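Local coordinates for protein tRNA (guanine(26)-N(2))-dimethyltransferase (Pyrococcus horikoshii, PDB 2DUL) that probably dimethylates the N2 atom of guanine 26 in tRNA, using S-adenosyl-L-methionine as methyl donor, to give N2,N2-dimethylguanosine, at residues H193-I204 and A220-V231. Numbering follows the deposited sequence.
Sequences HEVGTRILVGVI and AYYKDHYFRAFV
H193 O is gripped twice by T197, through its backbone N and, from the opposite face of the carbonyl plane, through OG1 at 2.8 Å, and the edge of the F227 ring lies against it, CE2 3.5 Å from H193 O. Helix 193-204 here packs on the β-hairpin of 220-223 and 226-231, the antiparallel pair that closes one side of the central sheet in this class I, Rossmann-like methyltransferase; the axes of helix and strand 226-231 cross at -42°. Close to the hairpin turn, the rings of H193 and Y222 stack face to face, centroids 3.8 Å apart and planes at 15°. With chi1 at 169°, CG of Y222 points opposite the backbone N and brings the phenol ring against one face of the imidazole, whose rotation a hydrogen bond from H193 ND1 to F357 O helps fix. The Y222 ring also lays CD1 over one face of F227, and its OH takes a weak bond from H225 N. An alanine here would be likely to leave the imidazole without its stacking partner, open a gap against the F227 face and deprive H225 N of its acceptor. Farther along, the contact is aliphatic: L200 CD1 rests on F227 CB and A229 CB, V201 CG2 reaches A220 CB at 3.9 Å, and I204 straddles two strand residues, its CD1 on A229 CB and its CG2 4.1 Å from V231 CG2.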
# COMPACT_ATOMS: atom_id res chain seq x y z
N HIS A 193 -2.25 -3.83 -12.62
CA HIS A 193 -1.53 -3.27 -11.49
C HIS A 193 -2.44 -2.29 -10.73
O HIS A 193 -2.48 -2.30 -9.49
CB HIS A 193 -0.27 -2.54 -11.96
CG HIS A 193 0.77 -3.45 -12.54
ND1 HIS A 193 1.85 -2.99 -13.25
CD2 HIS A 193 0.88 -4.80 -12.51
CE1 HIS A 193 2.59 -4.01 -13.64
NE2 HIS A 193 2.03 -5.13 -13.20
N GLU A 194 -3.18 -1.46 -11.46
CA GLU A 194 -4.05 -0.51 -10.78
C GLU A 194 -5.32 -1.18 -10.25
O GLU A 194 -5.75 -0.88 -9.14
CB GLU A 194 -4.44 0.66 -11.69
CG GLU A 194 -5.23 1.72 -10.90
CD GLU A 194 -5.56 2.96 -11.69
OE1 GLU A 194 -4.84 3.28 -12.66
OE2 GLU A 194 -6.54 3.65 -11.33
N VAL A 195 -5.92 -2.06 -11.04
CA VAL A 195 -7.14 -2.74 -10.60
C VAL A 195 -6.85 -3.53 -9.32
O VAL A 195 -7.63 -3.51 -8.36
CB VAL A 195 -7.70 -3.68 -11.69
CG1 VAL A 195 -8.86 -4.51 -11.15
CG2 VAL A 195 -8.17 -2.85 -12.88
N GLY A 196 -5.71 -4.22 -9.30
CA GLY A 196 -5.32 -4.98 -8.13
C GLY A 196 -5.17 -4.06 -6.93
O GLY A 196 -5.56 -4.41 -5.80
N THR A 197 -4.62 -2.87 -7.16
CA THR A 197 -4.42 -1.90 -6.10
C THR A 197 -5.79 -1.40 -5.60
O THR A 197 -5.99 -1.25 -4.40
CB THR A 197 -3.58 -0.69 -6.59
OG1 THR A 197 -2.26 -1.14 -6.93
CG2 THR A 197 -3.46 0.36 -5.51
N ARG A 198 -6.72 -1.18 -6.52
CA ARG A 198 -8.05 -0.71 -6.15
C ARG A 198 -8.86 -1.83 -5.49
O ARG A 198 -9.74 -1.55 -4.67
CB ARG A 198 -8.79 -0.16 -7.37
CG ARG A 198 -8.26 1.19 -7.80
CD ARG A 198 -8.93 1.73 -9.05
NE ARG A 198 -8.32 3.01 -9.42
CZ ARG A 198 -8.60 4.17 -8.84
NH1 ARG A 198 -7.98 5.27 -9.25
NH2 ARG A 198 -9.51 4.24 -7.88
N ILE A 199 -8.56 -3.08 -5.83
CA ILE A 199 -9.23 -4.21 -5.21
C ILE A 199 -8.78 -4.28 -3.74
O ILE A 199 -9.59 -4.49 -2.84
CB ILE A 199 -8.89 -5.56 -5.91
CG1 ILE A 199 -9.65 -5.67 -7.23
CG2 ILE A 199 -9.28 -6.75 -5.00
CD1 ILE A 199 -9.23 -6.84 -8.11
N LEU A 200 -7.49 -4.06 -3.51
CA LEU A 200 -6.96 -4.09 -2.15
C LEU A 200 -7.60 -2.99 -1.30
O LEU A 200 -8.04 -3.24 -0.18
CB LEU A 200 -5.44 -3.87 -2.17
CG LEU A 200 -4.56 -4.55 -1.12
CD1 LEU A 200 -3.26 -3.76 -0.99
CD2 LEU A 200 -5.27 -4.64 0.22
N VAL A 201 -7.65 -1.77 -1.82
CA VAL A 201 -8.25 -0.68 -1.07
C VAL A 201 -9.72 -1.00 -0.82
O VAL A 201 -10.23 -0.79 0.28
CB VAL A 201 -8.15 0.66 -1.84
CG1 VAL A 201 -8.89 1.76 -1.08
CG2 VAL A 201 -6.68 1.03 -2.04
N GLY A 202 -10.38 -1.51 -1.85
CA GLY A 202 -11.78 -1.86 -1.75
C GLY A 202 -12.12 -2.90 -0.69
O GLY A 202 -13.16 -2.80 -0.04
N VAL A 203 -11.26 -3.90 -0.52
CA VAL A 203 -11.54 -4.93 0.48
C VAL A 203 -11.35 -4.39 1.90
O VAL A 203 -12.07 -4.77 2.82
CB VAL A 203 -10.65 -6.19 0.26
CG1 VAL A 203 -9.23 -5.93 0.73
CG2 VAL A 203 -11.27 -7.39 0.99
N ILE A 204 -10.40 -3.48 2.07
CA ILE A 204 -10.16 -2.86 3.37
C ILE A 204 -11.41 -2.05 3.72
O ILE A 204 -11.90 -2.11 4.85
CB ILE A 204 -8.94 -1.92 3.34
CG1 ILE A 204 -7.66 -2.71 3.08
CG2 ILE A 204 -8.81 -1.18 4.68
CD1 ILE A 204 -6.43 -1.85 2.86
N ALA A 220 -1.77 4.79 -1.97
CA ALA A 220 -1.85 3.40 -2.39
C ALA A 220 -1.11 3.34 -3.72
O ALA A 220 -1.33 4.17 -4.60
CB ALA A 220 -3.29 2.97 -2.56
N TYR A 221 -0.24 2.34 -3.87
CA TYR A 221 0.53 2.23 -5.09
C TYR A 221 0.99 0.81 -5.36
O TYR A 221 0.86 -0.08 -4.52
CB TYR A 221 1.74 3.17 -4.99
CG TYR A 221 2.75 2.79 -3.92
CD1 TYR A 221 3.78 1.90 -4.19
CD2 TYR A 221 2.65 3.31 -2.63
CE1 TYR A 221 4.71 1.54 -3.21
CE2 TYR A 221 3.58 2.96 -1.63
CZ TYR A 221 4.60 2.07 -1.94
OH TYR A 221 5.52 1.71 -0.97
N TYR A 222 1.53 0.61 -6.56
CA TYR A 222 2.05 -0.67 -6.99
C TYR A 222 3.55 -0.49 -7.25
O TYR A 222 3.97 0.54 -7.77
CB TYR A 222 1.38 -1.13 -8.28
CG TYR A 222 2.06 -2.32 -8.92
CD1 TYR A 222 1.82 -3.61 -8.46
CD2 TYR A 222 2.99 -2.15 -9.94
CE1 TYR A 222 2.49 -4.70 -8.99
CE2 TYR A 222 3.68 -3.23 -10.48
CZ TYR A 222 3.42 -4.51 -10.00
OH TYR A 222 4.10 -5.58 -10.51
N LYS A 223 4.34 -1.49 -6.89
CA LYS A 223 5.78 -1.43 -7.10
C LYS A 223 6.42 -2.80 -7.08
O LYS A 223 6.32 -3.53 -6.09
CB LYS A 223 6.45 -0.54 -6.05
CG LYS A 223 7.94 -0.29 -6.28
CD LYS A 223 8.16 0.60 -7.49
CE LYS A 223 9.61 1.04 -7.61
NZ LYS A 223 10.51 -0.09 -7.98
N ASP A 224 7.08 -3.15 -8.18
CA ASP A 224 7.79 -4.41 -8.30
C ASP A 224 7.04 -5.61 -7.72
O ASP A 224 7.52 -6.27 -6.81
CB ASP A 224 9.17 -4.30 -7.65
CG ASP A 224 10.14 -5.36 -8.15
OD1 ASP A 224 11.22 -5.51 -7.55
OD2 ASP A 224 9.82 -6.02 -9.16
N HIS A 225 5.86 -5.87 -8.26
CA HIS A 225 5.04 -7.00 -7.86
C HIS A 225 4.49 -7.04 -6.44
O HIS A 225 4.25 -8.11 -5.89
CB HIS A 225 5.80 -8.29 -8.17
CG HIS A 225 6.17 -8.43 -9.61
ND1 HIS A 225 5.24 -8.42 -10.62
CD2 HIS A 225 7.38 -8.56 -10.21
CE1 HIS A 225 5.85 -8.52 -11.79
NE2 HIS A 225 7.15 -8.62 -11.57
N TYR A 226 4.31 -5.87 -5.84
CA TYR A 226 3.71 -5.82 -4.52
C TYR A 226 2.77 -4.63 -4.47
O TYR A 226 3.02 -3.60 -5.10
CB TYR A 226 4.77 -5.78 -3.40
CG TYR A 226 5.48 -4.47 -3.14
CD1 TYR A 226 4.81 -3.40 -2.55
CD2 TYR A 226 6.85 -4.34 -3.39
CE1 TYR A 226 5.49 -2.22 -2.22
CE2 TYR A 226 7.54 -3.16 -3.07
CZ TYR A 226 6.85 -2.11 -2.48
OH TYR A 226 7.52 -0.95 -2.14
N PHE A 227 1.66 -4.80 -3.77
CA PHE A 227 0.65 -3.76 -3.66
C PHE A 227 0.68 -3.18 -2.26
O PHE A 227 0.75 -3.92 -1.27
CB PHE A 227 -0.72 -4.35 -3.98
CG PHE A 227 -0.78 -5.03 -5.32
CD1 PHE A 227 -0.17 -6.26 -5.52
CD2 PHE A 227 -1.43 -4.42 -6.39
CE1 PHE A 227 -0.20 -6.89 -6.77
CE2 PHE A 227 -1.47 -5.04 -7.65
CZ PHE A 227 -0.85 -6.27 -7.83
N ARG A 228 0.62 -1.85 -2.17
CA ARG A 228 0.69 -1.13 -0.91
C ARG A 228 -0.49 -0.18 -0.73
O ARG A 228 -0.85 0.55 -1.64
CB ARG A 228 1.98 -0.31 -0.87
CG ARG A 228 2.98 -0.67 0.21
CD ARG A 228 2.42 -0.51 1.61
NE ARG A 228 3.48 -0.30 2.59
CZ ARG A 228 3.39 -0.61 3.88
NH1 ARG A 228 2.27 -1.14 4.36
NH2 ARG A 228 4.40 -0.36 4.70
N ALA A 229 -1.07 -0.17 0.47
CA ALA A 229 -2.19 0.72 0.74
C ALA A 229 -2.12 1.31 2.14
O ALA A 229 -2.07 0.57 3.13
CB ALA A 229 -3.51 -0.02 0.55
N PHE A 230 -2.11 2.64 2.21
CA PHE A 230 -2.10 3.34 3.48
C PHE A 230 -3.45 4.03 3.59
O PHE A 230 -3.79 4.86 2.74
CB PHE A 230 -0.99 4.40 3.54
CG PHE A 230 0.40 3.83 3.53
CD1 PHE A 230 1.15 3.80 2.36
CD2 PHE A 230 0.96 3.32 4.70
CE1 PHE A 230 2.44 3.28 2.34
CE2 PHE A 230 2.25 2.79 4.70
CZ PHE A 230 3.00 2.77 3.52
N VAL A 231 -4.23 3.69 4.61
CA VAL A 231 -5.54 4.31 4.79
C VAL A 231 -5.73 4.90 6.17
O VAL A 231 -5.13 4.45 7.15
CB VAL A 231 -6.68 3.30 4.52
CG1 VAL A 231 -6.59 2.78 3.09
CG2 VAL A 231 -6.63 2.15 5.50